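Local structure of ficolin-3 (Homo sapiens, 2J5Z) at residues Glu82-Asn87 with Arg151-Tyr156; Arg188-Val191 with Ala195-Lys198. The protein acts as a secreted lectin of innate immunity, binding sugars such as galactose through its calcium-containing fibrinogen-like domain. All coordinates share one frame; numbering follows the deposited sequence.

Contact 1: residues Glu82-Asn87 with Arg151-Tyr156; sequences EFWLGN and RPFTTY
Trp84 NE1 donates a weak hydrogen bond to Asn87 OD1 (3.0 Å, N-H...O angle 131°), and both residues touch Phe153 across the contact. NE1 also has a hydrogen-bond partner elsewhere, so OD1 receives at most a weak share of its single N-H. The carboxamide of Asn87 lies at the edge of the indole, with CG in the indole plane. Its ND2 is the amide atom nearest Phe153, 3.5 Å from CD2 of that residue, and stands 3.4 Å above the plane of the benzene ring, offset toward the rim. Amide and ring planes are 81° apart, which rules out a flat stack. A chi1 of -159° swings the Phe153 ring away from its own backbone N and out of its irregular loop toward strand 83-84 and the first turn of helix 87-94. Trp84 adds a looser apolar touch, CZ2 to Phe153 CE1 at 4.5 Å. Two more rings extend the cluster: Trp176 meets Phe153 edge-to-face, and Tyr72 of helix 69-74 meets Trp84 in the same way. The join is small, 109 Å² in all, but its three residues are buried. Its chemistry rests mainly on ND2 over the Phe153 face, an arrangement consistent with a favourable N-H to pi-face attraction.

Contact 2: residues Arg188-Val191 with Ala195-Lys198; sequences RYAV and AAHK
His197 packs closely against Arg188 and bonds to the backbone of Tyr189. The bond runs from His197 NE2 to Tyr189 O at 2.8 Å with an N-H...O angle of 153°, which places a proton on NE2. The donor stands well above the carbonyl plane, 49° out of it, so the bond does not follow a lone pair. The ring is covered on both faces. On one side lies the aliphatic part of Arg188, extended from CG to NE, whose CG makes a CH-pi contact 3.6 Å from the ring centroid while CD comes to 3.3 Å from His197 CE1. The guanidinium follows, its plane only 15° from that of the imidazole. On the opposite face, Ala195 O lies 3.8 Å above the ring centre. Ala190 completes this close part: its CB, directed at the 195-198 segment, is 3.8 Å from Ala196 CA and 3.9 Å from His197 CD2. Toward solvent the fit slackens. The exposed side chains of Ala195 and Val191 come no closer than 4.6 Å, CB to CG2. The outer end of Arg188 is loose too, NH1 standing 4.1 Å from His197 ND1, and this exposed residue touches a crystal neighbour, which may influence where its guanidinium rests. The arrangement is an irregular chain reversal fastened by a side chain-to-backbone bond, within the long loop region between helix 167-171 and strand 215-220 of this fibrinogen-like domain.

Along the chain the contacts come in series: contact 1 closes at Tyr156 before contact 2 opens at Arg188, and their centres lie 19 Å apart in one fibrinogen-like domain. Contact 1 is buried and uses the central sheet directly, through strand 83-84, which pairs with strand 52-58 as strand 215-220 does. Contact 2 lies in a surface loop and reaches that sheet region only through Tyr189, whose CD1 packs 4.1 Å from Glu82 OE2 and whose OH bonds to Arg214 O, just before strand 215-220. Both are near but outside the ligand sites: the Phe153 side chain is about 13 Å from the calcium ion, that of His197 about 11 Å from the galactose.

Contact 1: residues Glu82-Asn87 with Arg151-Tyr156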
loop_
_atom_site.group_PDB
_atom_site.type_symbol
_atom_site.label_atom_id
_atom_site.label_comp_id
_atom_site.label_asym_id
_atom_site.label_seq_id
_atom_site.Cartn_x
_atom_site.Cartn_y
_atom_site.Cartn_z
ATOM N N GLU A 82 4.560 8.722 -3.109
ATOM C CA GLU A 82 4.467 9.978 -3.847
ATOM C C GLU A 82 4.278 9.741 -5.339
ATOM O O GLU A 82 4.867 8.814 -5.898
ATOM C CB GLU A 82 5.726 10.792 -3.600
ATOM C CG GLU A 82 6.005 11.028 -2.123
ATOM C CD GLU A 82 7.206 11.924 -1.911
ATOM O OE1 GLU A 82 8.216 11.742 -2.617
ATOM O OE2 GLU A 82 7.123 12.831 -1.064
ATOM N N PHE A 83 3.449 10.571 -5.980
ATOM C CA PHE A 83 3.237 10.432 -7.420
ATOM C C PHE A 83 2.670 11.683 -8.079
ATOM O O PHE A 83 2.184 12.597 -7.405
ATOM C CB PHE A 83 2.287 9.262 -7.715
ATOM C CG PHE A 83 0.938 9.417 -7.086
ATOM C CD1 PHE A 83 -0.069 10.124 -7.733
ATOM C CD2 PHE A 83 0.671 8.850 -5.841
ATOM C CE1 PHE A 83 -1.307 10.268 -7.145
ATOM C CE2 PHE A 83 -0.562 8.978 -5.258
ATOM C CZ PHE A 83 -1.554 9.693 -5.891
ATOM N N TRP A 84 2.770 11.701 -9.408
ATOM C CA TRP A 84 2.051 12.648 -10.266
ATOM C C TRP A 84 1.285 11.788 -11.275
ATOM O O TRP A 84 1.889 10.992 -11.996
ATOM C CB TRP A 84 3.050 13.567 -10.987
ATOM C CG TRP A 84 2.401 14.501 -11.965
ATOM C CD1 TRP A 84 2.306 14.345 -13.324
ATOM C CD2 TRP A 84 1.742 15.733 -11.651
ATOM N NE1 TRP A 84 1.633 15.421 -13.874
ATOM C CE2 TRP A 84 1.287 16.289 -12.868
ATOM C CE3 TRP A 84 1.516 16.432 -10.459
ATOM C CZ2 TRP A 84 0.597 17.509 -12.924
ATOM C CZ3 TRP A 84 0.834 17.650 -10.517
ATOM C CH2 TRP A 84 0.385 18.171 -11.735
ATOM N N LEU A 85 -0.038 11.936 -11.351
ATOM C CA LEU A 85 -0.854 11.016 -12.145
ATOM C C LEU A 85 -0.531 11.085 -13.641
ATOM O O LEU A 85 -0.638 10.079 -14.352
ATOM C CB LEU A 85 -2.345 11.322 -11.944
ATOM C CG LEU A 85 -3.328 10.359 -12.605
ATOM C CD1 LEU A 85 -3.221 8.951 -12.028
ATOM C CD2 LEU A 85 -4.758 10.909 -12.418
ATOM N N GLY A 86 -0.147 12.275 -14.101
ATOM C CA GLY A 86 0.204 12.501 -15.504
ATOM C C GLY A 86 -0.680 13.521 -16.199
ATOM O O GLY A 86 -1.897 13.483 -16.087
ATOM N N ASN A 87 -0.058 14.429 -16.937
ATOM C CA ASN A 87 -0.800 15.506 -17.583
ATOM C C ASN A 87 -1.780 15.017 -18.634
ATOM O O ASN A 87 -2.890 15.547 -18.749
ATOM C CB ASN A 87 0.170 16.513 -18.198
ATOM C CG ASN A 87 0.953 17.279 -17.155
ATOM O OD1 ASN A 87 0.575 17.323 -15.987
ATOM N ND2 ASN A 87 2.052 17.886 -17.574
ATOM N N ARG A 151 -1.630 29.574 -17.886
ATOM C CA ARG A 151 -0.229 29.411 -18.227
ATOM C C ARG A 151 0.084 27.980 -18.627
ATOM O O ARG A 151 -0.530 27.050 -18.113
ATOM C CB ARG A 151 0.663 29.862 -17.067
ATOM C CG ARG A 151 0.456 31.330 -16.732
ATOM C CD ARG A 151 1.293 31.812 -15.584
ATOM N NE ARG A 151 0.971 33.206 -15.303
ATOM C CZ ARG A 151 1.518 34.240 -15.938
ATOM N NH1 ARG A 151 2.446 34.043 -16.875
ATOM N NH2 ARG A 151 1.151 35.477 -15.618
ATOM N N PRO A 152 1.020 27.810 -19.574
ATOM C CA PRO A 152 1.427 26.475 -19.999
ATOM C C PRO A 152 2.265 25.807 -18.919
ATOM O O PRO A 152 2.815 26.479 -18.058
ATOM C CB PRO A 152 2.293 26.753 -21.234
ATOM C CG PRO A 152 2.889 28.109 -20.949
ATOM C CD PRO A 152 1.759 28.868 -20.296
ATOM N N PHE A 153 2.337 24.485 -18.960
ATOM C CA PHE A 153 3.215 23.743 -18.070
ATOM C C PHE A 153 4.631 23.845 -18.635
ATOM O O PHE A 153 4.809 23.807 -19.866
ATOM C CB PHE A 153 2.743 22.283 -18.057
ATOM C CG PHE A 153 3.191 21.497 -16.856
ATOM C CD1 PHE A 153 2.575 21.672 -15.629
ATOM C CD2 PHE A 153 4.193 20.535 -16.973
ATOM C CE1 PHE A 153 2.953 20.931 -14.525
ATOM C CE2 PHE A 153 4.587 19.785 -15.867
ATOM C CZ PHE A 153 3.968 19.980 -14.642
ATOM N N THR A 154 5.630 23.993 -17.760
ATOM C CA THR A 154 7.046 23.894 -18.184
ATOM C C THR A 154 7.855 22.944 -17.316
ATOM O O THR A 154 7.647 22.834 -16.095
ATOM C CB THR A 154 7.820 25.264 -18.403
ATOM O OG1 THR A 154 8.797 25.513 -17.373
ATOM C CG2 THR A 154 6.899 26.405 -18.568
ATOM N N THR A 155 8.736 22.218 -17.993
ATOM C CA THR A 155 9.680 21.317 -17.357
ATOM C C THR A 155 11.088 21.759 -17.765
ATOM O O THR A 155 11.252 22.671 -18.573
ATOM C CB THR A 155 9.453 19.866 -17.815
ATOM O OG1 THR A 155 9.518 19.793 -19.243
ATOM C CG2 THR A 155 8.067 19.373 -17.371
ATOM N N TYR A 156 12.109 21.107 -17.226
ATOM C CA TYR A 156 13.467 21.537 -17.526
ATOM C C TYR A 156 13.824 21.412 -19.014
ATOM O O TYR A 156 14.676 22.150 -19.518
ATOM C CB TYR A 156 14.487 20.829 -16.616
ATOM C CG TYR A 156 14.593 19.335 -16.822
ATOM C CD1 TYR A 156 15.158 18.814 -17.974
ATOM C CD2 TYR A 156 14.148 18.449 -15.849
ATOM C CE1 TYR A 156 15.259 17.452 -18.165
ATOM C CE2 TYR A 156 14.249 17.082 -16.030
ATOM C CZ TYR A 156 14.802 16.592 -17.186
ATOM O OH TYR A 156 14.908 15.233 -17.376
#

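Contact 2: residues Arg188-Val191 with Ala195-Lys198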
loop_
_atom_site.group_PDB
_atom_site.type_symbol
_atom_site.label_atom_id
_atom_site.label_comp_id
_atom_site.label_asym_id
_atom_site.label_seq_id
_atom_site.Cartn_x
_atom_site.Cartn_y
_atom_site.Cartn_z
ATOM N N ARG A 188 11.346 20.714 -4.973
ATOM C CA ARG A 188 12.274 19.825 -4.279
ATOM C C ARG A 188 11.885 19.547 -2.829
ATOM O O ARG A 188 11.575 20.455 -2.061
ATOM C CB ARG A 188 13.691 20.400 -4.347
ATOM C CG ARG A 188 14.760 19.437 -3.903
ATOM C CD ARG A 188 16.125 19.894 -4.424
ATOM N NE ARG A 188 17.126 18.850 -4.268
ATOM C CZ ARG A 188 18.417 19.023 -4.512
ATOM N NH1 ARG A 188 18.859 20.203 -4.927
ATOM N NH2 ARG A 188 19.260 18.014 -4.335
ATOM N N TYR A 189 11.899 18.274 -2.444
ATOM C CA TYR A 189 11.488 17.918 -1.099
ATOM C C TYR A 189 12.530 18.300 -0.049
ATOM O O TYR A 189 13.729 18.265 -0.317
ATOM C CB TYR A 189 11.165 16.423 -0.980
ATOM C CG TYR A 189 10.367 16.112 0.258
ATOM C CD1 TYR A 189 8.979 16.204 0.255
ATOM C CD2 TYR A 189 11.000 15.755 1.447
ATOM C CE1 TYR A 189 8.238 15.932 1.393
ATOM C CE2 TYR A 189 10.276 15.492 2.589
ATOM C CZ TYR A 189 8.891 15.581 2.565
ATOM O OH TYR A 189 8.157 15.306 3.701
ATOM N N ALA A 190 12.040 18.660 1.130
ATOM C CA ALA A 190 12.868 18.944 2.298
ATOM C C ALA A 190 12.236 18.350 3.553
ATOM O O ALA A 190 11.036 18.528 3.801
ATOM C CB ALA A 190 13.063 20.459 2.458
ATOM N N VAL A 191 13.036 17.650 4.361
ATOM C CA VAL A 191 12.504 17.011 5.569
ATOM C C VAL A 191 12.315 17.968 6.740
ATOM O O VAL A 191 11.695 17.602 7.735
ATOM C CB VAL A 191 13.339 15.784 6.015
ATOM C CG1 VAL A 191 13.466 14.796 4.865
ATOM C CG2 VAL A 191 14.714 16.213 6.520
ATOM N N ALA A 195 16.909 22.029 6.255
ATOM C CA ALA A 195 17.333 21.427 4.996
ATOM C C ALA A 195 16.660 22.060 3.775
ATOM O O ALA A 195 16.970 21.708 2.632
ATOM C CB ALA A 195 17.083 19.914 5.024
ATOM N N ALA A 196 15.766 23.011 4.027
ATOM C CA ALA A 196 14.994 23.663 2.971
ATOM C C ALA A 196 15.838 24.356 1.904
ATOM O O ALA A 196 16.904 24.921 2.175
ATOM C CB ALA A 196 13.984 24.623 3.562
ATOM N N HIS A 197 15.336 24.302 0.679
ATOM C CA HIS A 197 16.014 24.887 -0.452
ATOM C C HIS A 197 15.494 26.314 -0.603
ATOM O O HIS A 197 14.531 26.687 0.058
ATOM C CB HIS A 197 15.736 24.021 -1.679
ATOM C CG HIS A 197 15.793 22.553 -1.379
ATOM N ND1 HIS A 197 16.903 21.779 -1.644
ATOM C CD2 HIS A 197 14.898 21.731 -0.777
ATOM C CE1 HIS A 197 16.677 20.538 -1.247
ATOM N NE2 HIS A 197 15.469 20.483 -0.715
ATOM N N LYS A 198 16.163 27.109 -1.432
ATOM C CA LYS A 198 15.723 28.465 -1.741
ATOM C C LYS A 198 14.288 28.380 -2.256
ATOM O O LYS A 198 13.394 29.094 -1.794
ATOM C CB LYS A 198 16.640 29.053 -2.820
ATOM C CG LYS A 198 16.526 30.557 -3.062
ATOM C CD LYS A 198 17.471 30.966 -4.196
ATOM C CE LYS A 198 17.477 32.477 -4.421
ATOM N NZ LYS A 198 18.361 32.871 -5.564
#